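Local atomic coordinates of transcriptional regulator fur family (Xanthomonas campestris pv. campestris, PDB entry 7DH7), a protein that binds zinc and probably represses transcription by binding cis-regulatory DNA, as a Fur-family regulator of zinc uptake. Residues E64-V69 against T82-L87; A107-N112 against T156-G161. All coordinates share one frame; numbering follows the deposited sequence.

Overall arrangement
Contacts 1 and 2 follow one another along the chain, the first closing before the second opens. Their centres lie about 23 Å apart, and their nearest atoms stay about 9 Å from each other without touching. Contact 1 packs helix 62-73 on helix 80-92 in the DNA-binding half expected of a Fur-family protein. Contact 2 joins the loop after strand 104-107 to strand 158-161, which continues the sheet into the second subunit. The loop carries Cys108, a zinc ligand in a structure of this protein, and contact 2 therefore sits beside a metal site and the dimer interface. As in other Fur-family proteins, metal binding there probably influences DNA binding.

Contact 1: residues E64-V69 against T82-L87; sequences ELLDWV and TVYRAL. With PO4 (phosphate ion), chain J.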
ATOM      1  N   GLU C  64      23.319   5.352  -8.681  1.00 50.38           N
ATOM      2  CA  GLU C  64      24.060   4.284  -8.031  1.00 38.03           C
ATOM      3  C   GLU C  64      23.486   2.924  -8.370  1.00 38.35           C
ATOM      4  O   GLU C  64      24.240   1.973  -8.598  1.00 36.46           O
ATOM      5  CB  GLU C  64      24.028   4.475  -6.522  1.00 38.68           C
ATOM      6  CG  GLU C  64      25.267   5.104  -5.934  1.00 41.54           C
ATOM      7  CD  GLU C  64      25.095   5.371  -4.454  1.00 48.92           C
ATOM      8  OE1 GLU C  64      23.935   5.589  -4.023  1.00 52.99           O
ATOM      9  OE2 GLU C  64      26.105   5.341  -3.719  1.00 49.39           O
ATOM     10  N   LEU C  65      22.155   2.797  -8.331  1.00 33.78           N
ATOM     11  CA  LEU C  65      21.518   1.576  -8.796  1.00 31.85           C
ATOM     12  C   LEU C  65      21.896   1.294 -10.237  1.00 31.89           C
ATOM     13  O   LEU C  65      22.169   0.148 -10.609  1.00 39.70           O
ATOM     14  CB  LEU C  65      19.996   1.692  -8.679  1.00 37.60           C
ATOM     15  CG  LEU C  65      19.380   1.681  -7.288  1.00 36.68           C
ATOM     16  CD1 LEU C  65      17.896   2.022  -7.369  1.00 40.06           C
ATOM     17  CD2 LEU C  65      19.582   0.316  -6.676  1.00 39.72           C
ATOM     18  N   LEU C  66      21.859   2.334 -11.073  1.00 32.38           N
ATOM     19  CA  LEU C  66      22.228   2.189 -12.471  1.00 32.69           C
ATOM     20  C   LEU C  66      23.668   1.707 -12.594  1.00 34.60           C
ATOM     21  O   LEU C  66      23.965   0.824 -13.404  1.00 34.47           O
ATOM     22  CB  LEU C  66      22.003   3.514 -13.210  1.00 33.27           C
ATOM     23  CG  LEU C  66      22.351   3.571 -14.706  1.00 42.92           C
ATOM     24  CD1 LEU C  66      21.664   2.438 -15.481  1.00 37.85           C
ATOM     25  CD2 LEU C  66      22.021   4.938 -15.325  1.00 34.50           C
ATOM     26  N   ASP C  67      24.569   2.268 -11.778  1.00 41.41           N
ATOM     27  CA  ASP C  67      25.938   1.764 -11.689  1.00 43.65           C
ATOM     28  C   ASP C  67      25.955   0.278 -11.342  1.00 43.88           C
ATOM     29  O   ASP C  67      26.570  -0.531 -12.044  1.00 38.18           O
ATOM     30  CB  ASP C  67      26.720   2.554 -10.637  1.00 40.62           C
ATOM     31  CG  ASP C  67      27.022   3.971 -11.070  1.00 54.40           C
ATOM     32  OD1 ASP C  67      26.965   4.239 -12.290  1.00 50.91           O
ATOM     33  OD2 ASP C  67      27.319   4.817 -10.190  1.00 55.67           O
ATOM     34  N   TRP C  68      25.284  -0.095 -10.251  1.00 36.50           N
ATOM     35  CA  TRP C  68      25.367  -1.464  -9.761  1.00 36.03           C
ATOM     36  C   TRP C  68      24.763  -2.439 -10.758  1.00 34.32           C
ATOM     37  O   TRP C  68      25.287  -3.542 -10.949  1.00 34.70           O
ATOM     38  CB  TRP C  68      24.673  -1.570  -8.404  1.00 35.19           C
ATOM     39  CG  TRP C  68      25.291  -0.697  -7.382  1.00 37.04           C
ATOM     40  CD1 TRP C  68      26.554  -0.159  -7.423  1.00 49.54           C
ATOM     41  CD2 TRP C  68      24.702  -0.236  -6.167  1.00 36.79           C
ATOM     42  NE1 TRP C  68      26.782   0.603  -6.310  1.00 42.72           N
ATOM     43  CE2 TRP C  68      25.667   0.566  -5.514  1.00 41.48           C
ATOM     44  CE3 TRP C  68      23.461  -0.438  -5.552  1.00 34.90           C
ATOM     45  CZ2 TRP C  68      25.422   1.177  -4.286  1.00 43.29           C
ATOM     46  CZ3 TRP C  68      23.219   0.164  -4.336  1.00 35.46           C
ATOM     47  CH2 TRP C  68      24.192   0.967  -3.715  1.00 45.93           C
ATOM     48  N   VAL C  69      23.664  -2.045 -11.410  1.00 32.59           N
ATOM     49  CA  VAL C  69      23.066  -2.889 -12.442  1.00 31.14           C
ATOM     50  C   VAL C  69      24.065  -3.152 -13.567  1.00 32.54           C
ATOM     51  O   VAL C  69      24.191  -4.285 -14.047  1.00 32.29           O
ATOM     52  CB  VAL C  69      21.766  -2.251 -12.963  1.00 29.40           C
ATOM     53  CG1 VAL C  69      21.298  -2.931 -14.239  1.00 28.38           C
ATOM     54  CG2 VAL C  69      20.688  -2.347 -11.912  1.00 36.62           C
ATOM     55  N   THR C  82      14.992   1.234 -18.864  1.00 37.50           N
ATOM     56  CA  THR C  82      14.552  -0.032 -18.294  1.00 29.73           C
ATOM     57  C   THR C  82      14.721  -0.043 -16.781  1.00 21.74           C
ATOM     58  O   THR C  82      13.854  -0.534 -16.059  1.00 20.41           O
ATOM     59  CB  THR C  82      15.352  -1.164 -18.945  1.00 33.35           C
ATOM     60  OG1 THR C  82      15.024  -1.216 -20.334  1.00 40.28           O
ATOM     61  CG2 THR C  82      15.083  -2.516 -18.286  1.00 21.21           C
ATOM     62  N   VAL C  83      15.851   0.474 -16.293  1.00 24.27           N
ATOM     63  CA  VAL C  83      16.151   0.492 -14.867  1.00 23.40           C
ATOM     64  C   VAL C  83      15.243   1.472 -14.122  1.00 22.92           C
ATOM     65  O   VAL C  83      14.773   1.180 -13.012  1.00 22.18           O
ATOM     66  CB  VAL C  83      17.643   0.822 -14.659  1.00 32.68           C
ATOM     67  CG1 VAL C  83      17.954   0.967 -13.182  1.00 25.85           C
ATOM     68  CG2 VAL C  83      18.547  -0.255 -15.323  1.00 25.98           C
ATOM     69  N   TYR C  84      14.976   2.645 -14.701  1.00 23.46           N
ATOM     70  CA  TYR C  84      14.057   3.579 -14.042  1.00 23.09           C
ATOM     71  C   TYR C  84      12.605   3.071 -14.067  1.00 25.92           C
ATOM     72  O   TYR C  84      11.856   3.253 -13.092  1.00 20.60           O
ATOM     73  CB  TYR C  84      14.177   4.952 -14.679  1.00 24.36           C
ATOM     74  CG  TYR C  84      15.599   5.493 -14.633  1.00 33.64           C
ATOM     75  CD1 TYR C  84      16.408   5.291 -13.516  1.00 29.09           C
ATOM     76  CD2 TYR C  84      16.134   6.189 -15.709  1.00 35.02           C
ATOM     77  CE1 TYR C  84      17.705   5.781 -13.474  1.00 35.82           C
ATOM     78  CE2 TYR C  84      17.424   6.681 -15.671  1.00 36.20           C
ATOM     79  CZ  TYR C  84      18.204   6.473 -14.556  1.00 40.61           C
ATOM     80  OH  TYR C  84      19.491   6.967 -14.540  1.00 56.77           O
ATOM     81  N   ARG C  85      12.191   2.404 -15.146  1.00 20.45           N
ATOM     82  CA  ARG C  85      10.840   1.852 -15.150  1.00 26.71           C
ATOM     83  C   ARG C  85      10.690   0.765 -14.090  1.00 28.54           C
ATOM     84  O   ARG C  85       9.645   0.669 -13.430  1.00 19.77           O
ATOM     85  CB  ARG C  85      10.479   1.309 -16.531  1.00 27.71           C
ATOM     86  CG  ARG C  85      10.031   2.379 -17.526  1.00 32.42           C
ATOM     87  CD  ARG C  85       9.390   1.746 -18.752  1.00 33.55           C
ATOM     88  NE  ARG C  85      10.371   1.095 -19.622  1.00 34.68           N
ATOM     89  CZ  ARG C  85      11.094   1.732 -20.543  1.00 37.90           C
ATOM     90  NH1 ARG C  85      10.958   3.045 -20.707  1.00 38.04           N
ATOM     91  NH2 ARG C  85      11.956   1.061 -21.297  1.00 31.67           N
ATOM     92  N   ALA C  86      11.725  -0.065 -13.905  1.00 25.82           N
ATOM     93  CA  ALA C  86      11.674  -1.042 -12.821  1.00 24.35           C
ATOM     94  C   ALA C  86      11.583  -0.341 -11.466  1.00 19.09           C
ATOM     95  O   ALA C  86      10.901  -0.814 -10.558  1.00 19.13           O
ATOM     96  CB  ALA C  86      12.897  -1.960 -12.878  1.00 24.46           C
ATOM     97  N   LEU C  87      12.266   0.791 -11.311  1.00 23.35           N
ATOM     98  CA  LEU C  87      12.157   1.522 -10.057  1.00 29.45           C
ATOM     99  C   LEU C  87      10.762   2.126  -9.896  1.00 24.19           C
ATOM    100  O   LEU C  87      10.210   2.139  -8.788  1.00 18.75           O
ATOM    101  CB  LEU C  87      13.248   2.587  -9.979  1.00 31.96           C
ATOM    102  CG  LEU C  87      13.432   3.399  -8.685  1.00 32.43           C
ATOM    103  CD1 LEU C  87      13.800   2.520  -7.490  1.00 26.00           C
ATOM    104  CD2 LEU C  87      14.497   4.491  -8.912  1.00 30.33           C
TER
HETATM  105  P   PO4 J 202      11.070  -2.417 -20.504  1.00 79.06           P
HETATM  106  O1  PO4 J 202      11.819  -3.723 -20.374  1.00 78.51           O
HETATM  107  O2  PO4 J 202      11.866  -1.459 -21.353  1.00 84.48           O
HETATM  108  O3  PO4 J 202       9.733  -2.648 -21.166  1.00 84.46           O
HETATM  109  O4  PO4 J 202      10.857  -1.824 -19.132  1.00 74.84           O
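Val83 packs into the face of helix 62-73 through its CG2 methyl, which has Leu66 CD1 at 4.1 Å and Val69 CG1 at 4.0 Å. With Val69 the methyls meet tip to tip, whereas the Leu66 branch passes at a slant. Of the 249 Å² buried between the segments, Val83 contributes the largest share and Leu66 the next. Leu66 uses both of its branches: with CG anti to the backbone N (chi1 179°), the side chain spreads over the neighbouring helix, CD1 on Val83 and CD2 toward the phenol end of Tyr84. There Leu66 CD2 comes within 3.3 Å of Tyr84 OH, meeting the ring obliquely. Leu65 reaches Leu87 at about a right angle, CD1 to CD1 at 4.1 Å, and also rests on Leu52 and Ile53 of helix 44-55, which makes this end of the interface part of a three-helix core. The two segments have axes 10.5 Å apart and inclined at 120°, and their closest CA atoms are those of Leu66 and Val83.

On another side of helix 80-92, Arg85 holds a phosphate ion, probably from the crystallisation liquor, at the edge of its guanidinium group. Its NE donates to PO4 O4 at 3.0 Å in a nearly straight bond (174°). That bond, with the phosphorus in the guanidinium plane, is consistent with recognition of a DNA backbone phosphate. The packed pair corresponds to the helix-turn-helix of the Fur-family winged-helix domain, with helix 80-92 as the probable recognition helix.

Contact 2: residues A107-N112 against T156-G161; sequences ACHHPN and TLEVHG
Loop 107-112 and segment 156-161 bring their CA atoms nearest at His109 and Thr156, 5.9 Å apart, Thr156 lying just ahead of strand 158-161. His109 N donates to Glu158 OE2 at 3.0 Å (163°), from above the carboxylate plane. Extension beyond CG (chi2 -166°) carries the Glu158 carboxylate there. The His109 ring lies over Thr156, whose CB stands 3.8 Å from the ring centroid and 12° off the normal, a CH-pi contact on one face. At the ring edge, His109 CD2 is 3.4 Å from Leu157 O. His109 NE2 donates to Val118 O, and the ring stacks on Phe120. Strand 158-161, outermost within its own chain, pairs antiparallel with a strand of the second subunit, so the Fur-family dimerisation sheet continues. Cys108, His97, His116 and Glu131 bind zinc in a structure of this protein; here His97 NE2 is hydrogen-bonded to Glu158 OE2, and the bound zinc lies about 14 Å from the Glu158 side chain. Glu158 OE1 takes His160 NE2 at 2.9 Å on its anti lone pair. Two N-H groups, with His97 NE2 as a third partner, hold the buried carboxylate and would probably favour its charged form. His110 ND1 donates to Cys108 O at 2.9 Å from above the carbonyl plane.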
ATOM      1  N   ALA C 107      13.783   0.782   0.884  1.00 28.40           N
ATOM      2  CA  ALA C 107      12.774  -0.264   0.961  1.00 28.57           C
ATOM      3  C   ALA C 107      11.654   0.173   1.891  1.00 32.22           C
ATOM      4  O   ALA C 107      11.879   0.926   2.837  1.00 25.96           O
ATOM      5  CB  ALA C 107      13.389  -1.576   1.463  1.00 25.13           C
ATOM      6  N   CYS C 108      10.427  -0.281   1.601  1.00 32.32           N
ATOM      7  CA  CYS C 108       9.259  -0.351   2.469  1.00 35.18           C
ATOM      8  C   CYS C 108       9.673  -0.830   3.854  1.00 35.63           C
ATOM      9  O   CYS C 108      10.758  -1.384   4.047  1.00 41.05           O
ATOM     10  CB  CYS C 108       8.193  -1.287   1.895  1.00 40.27           C
ATOM     11  SG  CYS C 108       8.400  -3.080   2.310  1.00 60.46           S
ATOM     12  N   HIS C 109       8.969  -0.462   4.925  1.00 35.34           N
ATOM     13  CA  HIS C 109       9.147  -1.158   6.193  1.00 30.30           C
ATOM     14  C   HIS C 109       8.641  -2.586   6.076  1.00 30.81           C
ATOM     15  O   HIS C 109       7.562  -2.839   5.528  1.00 25.36           O
ATOM     16  CB  HIS C 109       8.426  -0.424   7.328  1.00 26.45           C
ATOM     17  CG  HIS C 109       9.084   0.863   7.730  1.00 33.58           C
ATOM     18  ND1 HIS C 109      10.453   0.999   7.823  1.00 36.35           N
ATOM     19  CD2 HIS C 109       8.561   2.060   8.089  1.00 32.00           C
ATOM     20  CE1 HIS C 109      10.747   2.231   8.200  1.00 36.23           C
ATOM     21  NE2 HIS C 109       9.616   2.895   8.372  1.00 37.24           N
ATOM     22  N   HIS C 110       9.432  -3.526   6.590  1.00 27.01           N
ATOM     23  CA  HIS C 110       9.149  -4.945   6.463  1.00 28.06           C
ATOM     24  C   HIS C 110       9.617  -5.635   7.740  1.00 38.63           C
ATOM     25  O   HIS C 110      10.405  -5.059   8.498  1.00 31.62           O
ATOM     26  CB  HIS C 110       9.825  -5.537   5.214  1.00 27.00           C
ATOM     27  CG  HIS C 110      11.292  -5.242   5.104  1.00 37.31           C
ATOM     28  ND1 HIS C 110      11.777  -4.042   4.634  1.00 40.83           N
ATOM     29  CD2 HIS C 110      12.378  -6.016   5.344  1.00 40.69           C
ATOM     30  CE1 HIS C 110      13.099  -4.077   4.616  1.00 42.40           C
ATOM     31  NE2 HIS C 110      13.489  -5.264   5.045  1.00 42.76           N
ATOM     32  N   PRO C 111       9.133  -6.864   8.009  1.00 46.17           N
ATOM     33  CA  PRO C 111       9.364  -7.539   9.271  1.00 50.12           C
ATOM     34  C   PRO C 111      10.789  -7.922   9.675  1.00 74.19           C
ATOM     35  O   PRO C 111      11.591  -8.267   8.850  1.00 59.71           O
ATOM     36  CB  PRO C 111       8.556  -8.836   9.175  1.00 39.11           C
ATOM     37  CG  PRO C 111       7.629  -8.611   8.022  1.00 41.68           C
ATOM     38  CD  PRO C 111       8.397  -7.708   7.089  1.00 42.13           C
ATOM     39  N   ASN C 112      11.072  -7.658  10.949  1.00112.90           N
ATOM     40  CA  ASN C 112      12.291  -8.058  11.701  1.00125.11           C
ATOM     41  C   ASN C 112      13.588  -7.463  11.144  1.00120.49           C
ATOM     42  O   ASN C 112      14.641  -8.008  11.520  1.00130.00           O
ATOM     43  CB  ASN C 112      12.366  -9.577  11.862  1.00134.29           C
ATOM     44  CG  ASN C 112      11.049 -10.156  12.326  1.00137.82           C
ATOM     45  OD1 ASN C 112      10.211  -9.432  12.853  1.00141.07           O
ATOM     46  ND2 ASN C 112      10.858 -11.450  12.134  1.00136.51           N
ATOM     47  N   THR C 156       7.777  -1.697  11.582  1.00 30.57           N
ATOM     48  CA  THR C 156       7.550  -0.278  11.803  1.00 31.31           C
ATOM     49  C   THR C 156       6.376   0.200  10.954  1.00 31.38           C
ATOM     50  O   THR C 156       6.181  -0.244   9.816  1.00 27.66           O
ATOM     51  CB  THR C 156       8.825   0.509  11.485  1.00 36.43           C
ATOM     52  OG1 THR C 156       9.926  -0.102  12.167  1.00 34.03           O
ATOM     53  CG2 THR C 156       8.711   1.966  11.948  1.00 35.10           C
ATOM     54  N   LEU C 157       5.561   1.078  11.533  1.00 30.19           N
ATOM     55  CA  LEU C 157       4.369   1.543  10.845  1.00 29.49           C
ATOM     56  C   LEU C 157       4.737   2.431   9.664  1.00 35.96           C
ATOM     57  O   LEU C 157       5.773   3.113   9.661  1.00 36.48           O
ATOM     58  CB  LEU C 157       3.464   2.312  11.804  1.00 29.97           C
ATOM     59  CG  LEU C 157       2.916   1.484  12.955  1.00 30.72           C
ATOM     60  CD1 LEU C 157       2.175   2.395  13.919  1.00 32.20           C
ATOM     61  CD2 LEU C 157       1.997   0.405  12.408  1.00 33.83           C
ATOM     62  N   GLU C 158       3.877   2.408   8.648  1.00 26.32           N
ATOM     63  CA  GLU C 158       3.886   3.395   7.579  1.00 25.76           C
ATOM     64  C   GLU C 158       2.571   4.159   7.613  1.00 29.89           C
ATOM     65  O   GLU C 158       1.515   3.588   7.927  1.00 28.94           O
ATOM     66  CB  GLU C 158       4.082   2.757   6.195  1.00 23.95           C
ATOM     67  CG  GLU C 158       5.460   2.180   5.966  1.00 24.31           C
ATOM     68  CD  GLU C 158       5.744   1.867   4.505  1.00 30.69           C
ATOM     69  OE1 GLU C 158       4.801   1.912   3.679  1.00 35.08           O
ATOM     70  OE2 GLU C 158       6.916   1.586   4.184  1.00 23.12           O
ATOM     71  N   VAL C 159       2.630   5.450   7.301  1.00 26.27           N
ATOM     72  CA  VAL C 159       1.436   6.274   7.176  1.00 27.78           C
ATOM     73  C   VAL C 159       1.321   6.694   5.727  1.00 29.44           C
ATOM     74  O   VAL C 159       2.304   7.142   5.125  1.00 30.49           O
ATOM     75  CB  VAL C 159       1.470   7.486   8.119  1.00 28.26           C
ATOM     76  CG1 VAL C 159       0.183   8.300   7.992  1.00 28.26           C
ATOM     77  CG2 VAL C 159       1.664   7.016   9.547  1.00 29.60           C
ATOM     78  N   HIS C 160       0.141   6.476   5.164  1.00 23.79           N
ATOM     79  CA  HIS C 160      -0.101   6.764   3.734  1.00 26.64           C
ATOM     80  C   HIS C 160      -1.122   7.877   3.597  1.00 23.04           C
ATOM     81  O   HIS C 160      -2.146   7.807   4.219  1.00 23.15           O
ATOM     82  CB  HIS C 160      -0.468   5.508   2.941  1.00 20.81           C
ATOM     83  CG  HIS C 160       0.585   4.466   2.908  1.00 28.30           C
ATOM     84  ND1 HIS C 160       0.939   3.845   1.766  1.00 31.24           N
ATOM     85  CD2 HIS C 160       1.353   3.929   3.868  1.00 30.80           C
ATOM     86  CE1 HIS C 160       1.872   2.971   2.016  1.00 30.98           C
ATOM     87  NE2 HIS C 160       2.147   3.009   3.279  1.00 29.85           N
ATOM     88  N   GLY C 161      -0.791   8.837   2.757  1.00 23.40           N
ATOM     89  CA  GLY C 161      -1.599  10.031   2.539  1.00 30.32           C
ATOM     90  C   GLY C 161      -1.368  10.615   1.176  1.00 29.56           C
ATOM     91  O   GLY C 161      -0.730   9.962   0.354  1.00 23.69           O
TER